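Local atomic coordinates of caspase recruitment domain-containing protein 19 (Homo sapiens, PDB entry 4FH0), a protein that associates with BCL10 through its caspase recruitment domain, the part described here, and helps to inhibit BCL10-induced activation of NF-kappa-B. Residues 6-11 / 76-81; 12-17 / 94-99; 17-22 / 58-63; 33-38 / 81-86. The protein carries 2 engineered substitutions. One frame throughout, in Å; residues are numbered along the deposited sequence.

Contact 1: residues 6-11 / 76-81. With SO4 (sulfate ion), chain C.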
# COMPACT_ATOMS: atom_id res chain seq x y z
N THR A 6 -10.27 -11.46 -6.47
CA THR A 6 -9.25 -10.75 -7.24
C THR A 6 -8.40 -9.96 -6.25
O THR A 6 -8.81 -9.76 -5.12
CB THR A 6 -9.87 -9.77 -8.25
OG1 THR A 6 -10.46 -8.66 -7.56
CG2 THR A 6 -10.91 -10.46 -9.13
N TYR A 7 -7.20 -9.53 -6.65
CA TYR A 7 -6.42 -8.71 -5.74
C TYR A 7 -7.11 -7.41 -5.39
O TYR A 7 -6.91 -6.92 -4.29
CB TYR A 7 -5.04 -8.40 -6.31
CG TYR A 7 -4.06 -9.51 -6.11
CD1 TYR A 7 -3.46 -9.70 -4.88
CD2 TYR A 7 -3.72 -10.35 -7.15
CE1 TYR A 7 -2.58 -10.68 -4.67
CE2 TYR A 7 -2.80 -11.37 -6.95
CZ TYR A 7 -2.23 -11.52 -5.69
OH TYR A 7 -1.31 -12.50 -5.43
N CYS A 8 -7.88 -6.82 -6.30
CA CYS A 8 -8.70 -5.62 -6.03
C CYS A 8 -9.71 -5.91 -4.94
O CYS A 8 -9.91 -5.14 -4.02
CB CYS A 8 -9.46 -5.16 -7.27
SG CYS A 8 -8.45 -4.47 -8.58
N ASP A 9 -10.39 -7.04 -5.07
CA ASP A 9 -11.36 -7.42 -4.02
C ASP A 9 -10.67 -7.63 -2.68
O ASP A 9 -11.17 -7.20 -1.64
CB ASP A 9 -12.12 -8.72 -4.35
CG ASP A 9 -12.95 -8.63 -5.58
OD1 ASP A 9 -13.64 -7.61 -5.78
OD2 ASP A 9 -12.91 -9.63 -6.35
N ARG A 10 -9.50 -8.25 -2.70
CA ARG A 10 -8.76 -8.46 -1.46
C ARG A 10 -8.42 -7.12 -0.83
O ARG A 10 -8.58 -6.93 0.38
CB ARG A 10 -7.49 -9.27 -1.72
CG ARG A 10 -7.78 -10.72 -2.07
CD ARG A 10 -6.50 -11.54 -2.20
NE ARG A 10 -5.78 -11.57 -0.94
CZ ARG A 10 -4.49 -11.86 -0.80
NH1 ARG A 10 -3.75 -12.19 -1.84
NH2 ARG A 10 -3.97 -11.82 0.41
N LEU A 11 -7.94 -6.19 -1.63
CA LEU A 11 -7.51 -4.90 -1.09
C LEU A 11 -8.69 -4.14 -0.48
O LEU A 11 -8.55 -3.53 0.59
CB LEU A 11 -6.80 -4.04 -2.14
CG LEU A 11 -6.02 -2.87 -1.54
CD1 LEU A 11 -4.96 -3.35 -0.54
CD2 LEU A 11 -5.39 -2.03 -2.62
N ARG A 76 -3.41 -5.31 -11.47
CA ARG A 76 -1.96 -5.41 -11.45
C ARG A 76 -1.36 -4.58 -10.32
O ARG A 76 -0.40 -4.98 -9.66
CB ARG A 76 -1.38 -4.95 -12.80
N ASP A 77 -1.93 -3.41 -10.11
CA ASP A 77 -1.42 -2.50 -9.10
C ASP A 77 -1.68 -3.07 -7.72
O ASP A 77 -0.82 -3.01 -6.86
CB ASP A 77 -2.01 -1.11 -9.29
CG ASP A 77 -1.48 -0.43 -10.55
OD1 ASP A 77 -1.08 -1.15 -11.48
OD2 ASP A 77 -1.42 0.80 -10.59
N CYS A 78 -2.80 -3.61 -7.50
CA CYS A 78 -3.15 -4.21 -6.23
C CYS A 78 -2.25 -5.43 -5.96
O CYS A 78 -1.80 -5.65 -4.85
CB CYS A 78 -4.63 -4.57 -6.21
SG CYS A 78 -5.73 -3.11 -6.22
N GLN A 79 -2.01 -6.24 -6.97
CA GLN A 79 -1.10 -7.37 -6.83
C GLN A 79 0.30 -6.93 -6.40
O GLN A 79 0.90 -7.51 -5.49
CB GLN A 79 -1.03 -8.14 -8.15
CG GLN A 79 -0.09 -9.33 -8.07
CD GLN A 79 -0.19 -10.26 -9.28
OE1 GLN A 79 -0.75 -9.92 -10.32
NE2 GLN A 79 0.36 -11.45 -9.14
N GLU A 80 0.81 -5.88 -7.04
CA GLU A 80 2.13 -5.38 -6.69
C GLU A 80 2.15 -4.85 -5.26
O GLU A 80 3.14 -5.00 -4.57
CB GLU A 80 2.59 -4.31 -7.68
CG GLU A 80 2.78 -4.84 -9.09
CD GLU A 80 3.89 -5.89 -9.19
OE1 GLU A 80 4.84 -5.88 -8.38
OE2 GLU A 80 3.80 -6.73 -10.10
N PHE A 81 1.07 -4.21 -4.83
CA PHE A 81 1.00 -3.76 -3.45
C PHE A 81 1.15 -4.94 -2.49
O PHE A 81 1.88 -4.86 -1.51
CB PHE A 81 -0.30 -3.02 -3.16
CG PHE A 81 -0.48 -2.71 -1.72
CD1 PHE A 81 0.20 -1.66 -1.13
CD2 PHE A 81 -1.29 -3.50 -0.93
CE1 PHE A 81 0.05 -1.39 0.23
CE2 PHE A 81 -1.40 -3.26 0.42
CZ PHE A 81 -0.75 -2.20 1.00
S SO4 C . -0.08 -12.43 -1.40
O1 SO4 C . -0.97 -11.78 -0.43
O2 SO4 C . -0.85 -12.81 -2.58
O3 SO4 C . 1.03 -11.55 -1.74
O4 SO4 C . 0.49 -13.64 -0.78

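Contact 2: residues 12-17 / 94-99. Engineered in segment 12-17: Met-17 (natural residue Phe). With SO4 (sulfate ion), chain D; SO4 (sulfate ion), chain C.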
# COMPACT_ATOMS: atom_id res chain seq x y z
N VAL A 12 -9.84 -4.17 -1.15
CA VAL A 12 -11.03 -3.56 -0.58
C VAL A 12 -11.34 -4.19 0.76
O VAL A 12 -11.61 -3.49 1.73
CB VAL A 12 -12.22 -3.69 -1.55
CG1 VAL A 12 -13.56 -3.41 -0.83
CG2 VAL A 12 -12.03 -2.76 -2.74
N GLN A 13 -11.30 -5.52 0.82
CA GLN A 13 -11.59 -6.22 2.06
C GLN A 13 -10.61 -5.83 3.17
O GLN A 13 -11.02 -5.58 4.29
CB GLN A 13 -11.55 -7.74 1.87
CG GLN A 13 -11.91 -8.49 3.15
CD GLN A 13 -11.82 -10.02 3.02
OE1 GLN A 13 -11.61 -10.56 1.93
NE2 GLN A 13 -11.94 -10.71 4.15
N ASP A 14 -9.33 -5.76 2.83
CA ASP A 14 -8.27 -5.53 3.81
C ASP A 14 -8.05 -4.08 4.21
O ASP A 14 -7.28 -3.82 5.12
CB ASP A 14 -6.94 -6.06 3.25
CG ASP A 14 -6.88 -7.57 3.19
OD1 ASP A 14 -7.64 -8.23 3.93
OD2 ASP A 14 -6.05 -8.11 2.43
N THR A 15 -8.66 -3.14 3.50
CA THR A 15 -8.36 -1.72 3.72
C THR A 15 -8.58 -1.22 5.15
O THR A 15 -7.70 -0.57 5.72
CB THR A 15 -9.03 -0.82 2.65
OG1 THR A 15 -8.30 -0.95 1.43
CG2 THR A 15 -9.00 0.63 3.06
N PRO A 16 -9.74 -1.52 5.74
CA PRO A 16 -9.92 -1.05 7.12
C PRO A 16 -8.86 -1.57 8.10
O PRO A 16 -8.36 -0.80 8.92
CB PRO A 16 -11.36 -1.51 7.46
CG PRO A 16 -12.02 -1.53 6.16
CD PRO A 16 -11.00 -2.03 5.18
N MSE A 17 -8.45 -2.83 7.98
CA MSE A 17 -7.39 -3.33 8.85
C MSE A 17 -6.04 -2.68 8.53
O MSE A 17 -5.33 -2.26 9.43
CB MSE A 17 -7.30 -4.85 8.76
CG MSE A 17 -8.36 -5.53 9.60
SE MSE A 17 -8.02 -7.43 9.83
CE MSE A 17 -6.35 -7.31 10.82
N SER A 94 0.86 -11.45 6.64
CA SER A 94 0.41 -12.78 6.98
C SER A 94 -0.93 -12.77 7.75
O SER A 94 -1.66 -13.74 7.72
CB SER A 94 1.49 -13.52 7.78
OG SER A 94 1.67 -12.95 9.06
N ARG A 95 -1.27 -11.66 8.39
CA ARG A 95 -2.45 -11.59 9.25
C ARG A 95 -3.68 -11.02 8.55
O ARG A 95 -4.76 -10.98 9.13
CB ARG A 95 -2.15 -10.69 10.46
CG ARG A 95 -1.13 -11.23 11.44
CD ARG A 95 -0.77 -10.16 12.45
NE ARG A 95 -1.88 -9.88 13.36
CZ ARG A 95 -2.21 -8.67 13.81
NH1 ARG A 95 -1.52 -7.60 13.44
NH2 ARG A 95 -3.25 -8.53 14.62
N LEU A 96 -3.55 -10.56 7.32
CA LEU A 96 -4.70 -9.92 6.67
C LEU A 96 -5.89 -10.86 6.47
O LEU A 96 -5.71 -12.02 6.17
CB LEU A 96 -4.28 -9.37 5.33
CG LEU A 96 -3.31 -8.21 5.41
CD1 LEU A 96 -3.00 -7.77 4.00
CD2 LEU A 96 -3.89 -7.09 6.26
N PRO A 97 -7.11 -10.33 6.60
CA PRO A 97 -8.26 -11.23 6.58
C PRO A 97 -8.56 -11.84 5.21
O PRO A 97 -9.20 -12.89 5.15
CB PRO A 97 -9.41 -10.33 7.06
CG PRO A 97 -9.03 -8.98 6.70
CD PRO A 97 -7.52 -8.93 6.80
N SER A 98 -8.10 -11.22 4.13
CA SER A 98 -8.41 -11.70 2.79
C SER A 98 -7.57 -12.94 2.49
O SER A 98 -7.78 -13.60 1.48
CB SER A 98 -8.14 -10.63 1.74
OG SER A 98 -6.75 -10.43 1.59
N ARG A 99 -6.60 -13.19 3.37
CA ARG A 99 -5.73 -14.37 3.38
C ARG A 99 -6.58 -15.60 3.69
O ARG A 99 -6.48 -16.62 3.01
CB ARG A 99 -4.66 -14.13 4.47
CG ARG A 99 -3.67 -15.24 4.80
CD ARG A 99 -2.32 -15.08 4.08
NE ARG A 99 -1.89 -13.70 3.87
CZ ARG A 99 -1.50 -13.22 2.70
NH1 ARG A 99 -1.47 -14.02 1.63
NH2 ARG A 99 -1.15 -11.96 2.58
S SO4 D . -2.86 -5.25 16.18
O1 SO4 D . -4.10 -5.96 15.91
O2 SO4 D . -2.19 -4.90 14.91
O3 SO4 D . -3.22 -3.98 16.81
O4 SO4 D . -1.98 -6.00 17.05
S SO4 C . -0.08 -12.43 -1.40
O1 SO4 C . -0.97 -11.78 -0.43
O2 SO4 C . -0.85 -12.81 -2.58
O3 SO4 C . 1.03 -11.55 -1.74
O4 SO4 C . 0.49 -13.64 -0.78

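Contact 3: residues 17-22 / 58-63. Engineered in segment 17-22: Met-17 (natural residue Phe).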
# COMPACT_ATOMS: atom_id res chain seq x y z
N MSE A 17 -8.45 -2.83 7.98
CA MSE A 17 -7.39 -3.33 8.85
C MSE A 17 -6.04 -2.68 8.53
O MSE A 17 -5.33 -2.26 9.43
CB MSE A 17 -7.30 -4.85 8.76
CG MSE A 17 -8.36 -5.53 9.60
SE MSE A 17 -8.02 -7.43 9.83
CE MSE A 17 -6.35 -7.31 10.82
N LEU A 18 -5.68 -2.63 7.25
CA LEU A 18 -4.40 -2.04 6.81
C LEU A 18 -4.21 -0.62 7.29
O LEU A 18 -3.09 -0.19 7.58
CB LEU A 18 -4.30 -2.07 5.27
CG LEU A 18 -3.93 -3.39 4.62
CD1 LEU A 18 -4.26 -3.33 3.14
CD2 LEU A 18 -2.45 -3.64 4.81
N THR A 19 -5.30 0.14 7.33
CA THR A 19 -5.25 1.57 7.65
C THR A 19 -5.48 1.83 9.13
O THR A 19 -5.43 2.97 9.58
CB THR A 19 -6.25 2.37 6.81
OG1 THR A 19 -7.58 1.91 7.06
CG2 THR A 19 -5.93 2.25 5.31
N GLY A 20 -5.73 0.80 9.92
CA GLY A 20 -5.89 1.00 11.35
C GLY A 20 -4.62 1.51 11.99
O GLY A 20 -3.53 1.08 11.63
N HIS A 21 -4.75 2.42 12.95
CA HIS A 21 -3.57 2.98 13.58
C HIS A 21 -2.71 1.89 14.19
O HIS A 21 -3.24 1.00 14.86
CB HIS A 21 -3.95 3.97 14.67
CG HIS A 21 -4.60 5.19 14.15
ND1 HIS A 21 -5.96 5.40 14.25
CD2 HIS A 21 -4.10 6.26 13.49
CE1 HIS A 21 -6.26 6.57 13.71
NE2 HIS A 21 -5.15 7.11 13.25
N GLY A 22 -1.40 1.98 13.96
CA GLY A 22 -0.45 1.03 14.49
C GLY A 22 -0.14 -0.14 13.56
O GLY A 22 0.84 -0.85 13.74
N SER A 58 -0.89 13.31 7.71
CA SER A 58 -0.94 12.15 8.60
C SER A 58 -0.79 10.85 7.81
O SER A 58 -1.30 10.71 6.69
CB SER A 58 -2.23 12.09 9.42
OG SER A 58 -3.26 11.43 8.72
N LEU A 59 -0.08 9.91 8.41
CA LEU A 59 0.17 8.63 7.76
C LEU A 59 -1.13 7.93 7.38
O LEU A 59 -1.23 7.39 6.27
CB LEU A 59 1.04 7.77 8.67
CG LEU A 59 1.37 6.41 8.09
CD1 LEU A 59 2.17 6.53 6.82
CD2 LEU A 59 2.14 5.63 9.13
N ARG A 60 -2.13 7.95 8.26
CA ARG A 60 -3.37 7.24 7.95
C ARG A 60 -4.06 7.85 6.72
O ARG A 60 -4.61 7.12 5.88
CB ARG A 60 -4.32 7.20 9.14
CG ARG A 60 -5.64 6.48 8.87
CD ARG A 60 -6.31 5.97 10.16
NE ARG A 60 -7.46 5.10 9.90
CZ ARG A 60 -8.69 5.53 9.63
NH1 ARG A 60 -8.94 6.84 9.58
NH2 ARG A 60 -9.67 4.67 9.39
N VAL A 61 -4.05 9.17 6.61
CA VAL A 61 -4.67 9.85 5.48
C VAL A 61 -3.94 9.45 4.19
O VAL A 61 -4.58 9.10 3.19
CB VAL A 61 -4.68 11.38 5.68
CG1 VAL A 61 -5.01 12.11 4.35
CG2 VAL A 61 -5.67 11.74 6.76
N ARG A 62 -2.60 9.49 4.22
CA ARG A 62 -1.82 9.07 3.06
C ARG A 62 -2.09 7.62 2.71
O ARG A 62 -2.23 7.29 1.54
CB ARG A 62 -0.34 9.33 3.32
CG ARG A 62 0.02 10.79 3.25
CD ARG A 62 1.48 11.01 3.50
NE ARG A 62 1.84 10.99 4.92
CZ ARG A 62 2.82 10.28 5.47
NH1 ARG A 62 3.51 9.41 4.75
NH2 ARG A 62 3.08 10.43 6.77
N LEU A 63 -2.21 6.75 3.71
CA LEU A 63 -2.47 5.33 3.42
C LEU A 63 -3.84 5.13 2.80
O LEU A 63 -3.99 4.36 1.87
CB LEU A 63 -2.37 4.47 4.67
CG LEU A 63 -1.02 3.91 4.98
CD1 LEU A 63 -1.13 3.21 6.32
CD2 LEU A 63 -0.59 2.94 3.87
O HOH W 1 -9.08 1.81 9.91

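Contact 4: residues 33-38 / 81-86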
# COMPACT_ATOMS: atom_id res chain seq x y z
N ILE A 33 6.24 2.28 -0.65
CA ILE A 33 6.14 3.27 -1.70
C ILE A 33 7.34 3.16 -2.64
O ILE A 33 7.20 3.20 -3.87
CB ILE A 33 6.01 4.66 -1.11
CG1 ILE A 33 4.60 4.84 -0.57
CG2 ILE A 33 6.32 5.75 -2.15
CD1 ILE A 33 4.48 5.96 0.39
N LEU A 34 8.53 3.00 -2.07
CA LEU A 34 9.72 2.85 -2.90
C LEU A 34 9.66 1.61 -3.77
O LEU A 34 10.01 1.65 -4.94
CB LEU A 34 10.96 2.86 -2.05
CG LEU A 34 11.23 4.28 -1.54
CD1 LEU A 34 12.43 4.26 -0.65
CD2 LEU A 34 11.44 5.24 -2.70
N GLN A 35 9.17 0.52 -3.21
CA GLN A 35 8.99 -0.72 -3.96
C GLN A 35 8.06 -0.51 -5.16
O GLN A 35 8.28 -1.06 -6.23
CB GLN A 35 8.41 -1.78 -3.04
CG GLN A 35 8.50 -3.15 -3.59
CD GLN A 35 9.95 -3.56 -3.70
OE1 GLN A 35 10.76 -3.31 -2.81
NE2 GLN A 35 10.29 -4.16 -4.80
N LEU A 36 7.02 0.30 -4.96
CA LEU A 36 6.05 0.57 -6.01
C LEU A 36 6.52 1.65 -7.00
O LEU A 36 5.87 1.87 -8.02
CB LEU A 36 4.75 1.01 -5.38
CG LEU A 36 4.05 -0.02 -4.51
CD1 LEU A 36 2.85 0.62 -3.79
CD2 LEU A 36 3.63 -1.22 -5.36
N ASN A 37 7.64 2.31 -6.71
CA ASN A 37 8.14 3.39 -7.55
C ASN A 37 9.40 3.05 -8.35
O ASN A 37 9.55 3.48 -9.49
CB ASN A 37 8.44 4.61 -6.67
CG ASN A 37 9.25 5.67 -7.39
OD1 ASN A 37 10.43 5.82 -7.15
ND2 ASN A 37 8.60 6.43 -8.25
N ARG A 38 10.27 2.23 -7.78
CA ARG A 38 11.63 2.09 -8.31
C ARG A 38 11.85 0.99 -9.32
O ARG A 38 12.93 0.93 -9.92
CB ARG A 38 12.61 1.91 -7.16
CG ARG A 38 12.81 3.14 -6.33
CD ARG A 38 13.65 4.17 -7.03
NE ARG A 38 15.04 3.74 -7.12
CZ ARG A 38 16.03 4.53 -7.54
NH1 ARG A 38 15.78 5.75 -7.97
NH2 ARG A 38 17.27 4.08 -7.56
N PHE A 81 1.07 -4.21 -4.83
CA PHE A 81 1.00 -3.76 -3.45
C PHE A 81 1.15 -4.94 -2.49
O PHE A 81 1.88 -4.86 -1.51
CB PHE A 81 -0.30 -3.02 -3.16
CG PHE A 81 -0.48 -2.71 -1.72
CD1 PHE A 81 0.20 -1.66 -1.13
CD2 PHE A 81 -1.29 -3.50 -0.93
CE1 PHE A 81 0.05 -1.39 0.23
CE2 PHE A 81 -1.40 -3.26 0.42
CZ PHE A 81 -0.75 -2.20 1.00
N TYR A 82 0.45 -6.05 -2.74
CA TYR A 82 0.56 -7.20 -1.85
C TYR A 82 1.97 -7.75 -1.82
O TYR A 82 2.44 -8.18 -0.77
CB TYR A 82 -0.45 -8.29 -2.18
CG TYR A 82 -1.81 -7.97 -1.58
CD1 TYR A 82 -2.78 -7.31 -2.31
CD2 TYR A 82 -2.10 -8.30 -0.28
CE1 TYR A 82 -4.01 -7.00 -1.74
CE2 TYR A 82 -3.33 -8.02 0.29
CZ TYR A 82 -4.28 -7.35 -0.43
OH TYR A 82 -5.50 -7.02 0.13
N ARG A 83 2.65 -7.75 -2.96
CA ARG A 83 4.03 -8.20 -2.96
C ARG A 83 4.89 -7.25 -2.12
O ARG A 83 5.72 -7.69 -1.33
CB ARG A 83 4.58 -8.32 -4.37
CG ARG A 83 6.08 -8.67 -4.33
CD ARG A 83 6.56 -9.24 -5.64
NE ARG A 83 8.02 -9.28 -5.76
CZ ARG A 83 8.75 -8.28 -6.25
NH1 ARG A 83 8.15 -7.16 -6.65
NH2 ARG A 83 10.06 -8.38 -6.35
N ALA A 84 4.69 -5.95 -2.27
CA ALA A 84 5.46 -4.97 -1.50
C ALA A 84 5.20 -5.11 -0.01
O ALA A 84 6.10 -4.95 0.83
CB ALA A 84 5.12 -3.55 -1.98
N LEU A 85 3.95 -5.39 0.35
CA LEU A 85 3.58 -5.61 1.74
C LEU A 85 4.26 -6.85 2.30
O LEU A 85 4.73 -6.86 3.44
CB LEU A 85 2.07 -5.73 1.86
CG LEU A 85 1.47 -5.71 3.26
CD1 LEU A 85 1.53 -4.32 3.86
CD2 LEU A 85 0.04 -6.24 3.22
N TYR A 86 4.30 -7.93 1.53
CA TYR A 86 5.06 -9.11 1.93
C TYR A 86 6.52 -8.77 2.20
O TYR A 86 7.10 -9.16 3.22
CB TYR A 86 5.00 -10.22 0.87
CG TYR A 86 6.06 -11.28 1.11
CD1 TYR A 86 5.94 -12.20 2.11
CD2 TYR A 86 7.20 -11.31 0.33
CE1 TYR A 86 6.92 -13.13 2.35
CE2 TYR A 86 8.19 -12.25 0.54
CZ TYR A 86 8.05 -13.15 1.56
OH TYR A 86 9.01 -14.10 1.80

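Contact 1: residues 6-11 / 76-81
Cys-78 faces Tyr-7 and Cys-8 where helix 7-18 crosses helix 75-88 in the CARD, a six-helix bundle of the death fold. The axes of the two short helix segments approach to 8.5 Å, with 60° between their directions. Cys-78 CB packs 3.9 Å from Tyr-7 CB, and its SG sits 3.8 Å from Leu-11 CD2. Cys-8 and Cys-78 are a redox-active disulfide pair, but in the conformer of Cys-8 modelled here, one of two deposited, Cys-8 SG and Cys-78 SG stand 3.8 Å apart, too far to be bonded.

One residue on, Gln-79 lies over a face of the Tyr-7 ring. Its CA makes a CH-pi contact 3.9 Å from the Tyr-7 ring centroid. Because Gln-79 holds CG anti to its own N (chi1 180°) and runs on extended, CB, CG and the amide carry along the same face, the amide plane 17° from that of the ring. At the ring's rim the Tyr-7 hydroxyl donates to a sulfate oxygen that Arg-10 also grips; the ion probably comes from the crystallisation liquor. A serine in place of Tyr-7 would probably strip this cover from Gln-79 and leave the sulfate one donor short. Last comes Phe-81, met at about a right angle by Leu-11: Leu-11 CD1 lies 3.7 Å from both CD2 and CE2 of the Phe-81 ring.

Contact 2: residues 12-17 / 94-99
Asp-14 and Ser-98 carry this contact, a carboxylate reaching from helix 7-18 into the turn behind helix 90-95. From CB, which points at the turn, the Asp-14 chain leads to CG, 3.6 Å from Ser-98 CB, and there it forks. OD1 uses its syn lone pair to take the backbone N-H of Ser-98 at 3.0 Å, bent to 140°, and it also touches Pro-97 CD, likewise at 3.0 Å. OD2 receives the Ser-98 hydroxyl, OG to OD2 2.6 Å, from the syn side and 27° out of the carboxylate plane; Leu-96 CD1 lies beside it. Tyr-82 OH is a further hydrogen-bond partner of OD2, so the buried carboxylate is well supplied with polar partners. An alanine in place of Asp-14 would probably leave the amide and hydroxyl of Ser-98 without their acceptor and the type I turn from Leu-96 to Arg-99 less firmly held.

Alongside, the selenium of the engineered Met-17, in one of two conformers, lies 3.4 Å from Pro-97 CD. The turn thus lies against helix 7-18, while the Leu-96 side chain packs on Tyr-82 and Leu-85 of helix 75-88.

Contact 3: residues 17-22 / 58-63
Arg-60 crosses both His-21 and Thr-19 at about a right angle, its chain stretched out over the loop that follows helix 7-18. CG is anti to the Arg-60 backbone N (chi1 179°), and the run from CG to NE is straight, which brings CD over the imidazole. Arg-60 CD sits over one face of the His-21 ring, 3.8 Å from its centroid and shifted toward the rim, a CH-pi contact in which CD comes within 3.5 Å of His-21 NE2. The two flat groups are not stacked: guanidinium and ring planes are 35° apart.

Beyond CD, the guanidinium turns an edge to the loop backbone. Arg-60 NE gives a weak hydrogen bond to Thr-19 O at 3.0 Å, its angle only 129°. NH2 reaches the threonine side chain through water: the molecule accepts from Arg-60 NH2 at 3.0 Å and donates to Thr-19 OG1 at 3.2 Å. The stronger partner of that hydroxyl is Thr-15 O, back in helix 7-18. The other branch of the threonine faces inward, Thr-19 CG2 lying 4.2 Å from Leu-63 CB.

Polar links therefore lie toward the surface and apolar ones beneath. The contact joins the C-terminal end of helix 7-18 to the first turns of helix 59-73, N-capped by Ser-58; Leu-63 goes on to touch Val-29 of helix 26-37, and Leu-18 packs on Phe-81 and Leu-85 of helix 75-88.

Contact 4: residues 33-38 / 81-86
Gln-35 lays the aliphatic part of its side chain on Ala-84, its CG 3.8 Å and its CB 3.9 Å from Ala-84 CB. The small methyl lets the helices come near here: the CA atoms of Gln-35 and Ala-84 are 6.0 Å apart, and the axes of the two short segments approach to 9.3 Å. One turn of the side chain fixes where the amide goes. Gln-35 bends at chi2 (65°), and its OE1 is hydrogen-bonded to His-88 NE2, farther along helix 75-88. NE2 merely lies near Arg-83, 4.1 Å from its NH1, with amide and guanidinium planes almost perpendicular at 88°; both are N-H donors, and no hydrogen bond links them.

Leu-36 fills the inner side. Its CD2 rests 4.0 Å from Phe-81 N, against the helix backbone, and its CD1 comes up to the edge of the Phe-81 ring, 4.4 Å from the ring atom CD1.

Farther out, Ile-32 on the preceding turn packs on Phe-81, Ala-84 and Leu-85 and continues the same apolar seam. Leu-36 is held by backbone hydrogen bonds with Ile-43 and Leu-44, while Asn-37 ND2 bonds to Leu-44 O and Asn-46 OD1, linking this part of the chain to helix 46-52. With 133° between the segment directions, this is an inclined crossing, nearer antiparallel than parallel, in the hydrophobic core of the six-helix death fold to which CARDs belong.

Helix 7-18 takes part in contacts 1, 2 and 3, and helix 75-88 in contacts 1 and 4, which share Phe-81. Contact 4 lies nearest the chain's centre and is packed by aliphatic and aromatic atoms with no hydrogen bond across it; contact 3 is also largely buried but has a polar, water-bridged rim. Contacts 1 and 2 are only partly buried and meet at the surface, where Arg-10 NE bonds Ser-98 OG and one sulfate touches residues of both. Their chemistry still differs: sulfur and ring packing in contact 1, a buried carboxylate in contact 2. Leu-18 ties the set together, touching Leu-11, Phe-81, Leu-85 and Leu-96.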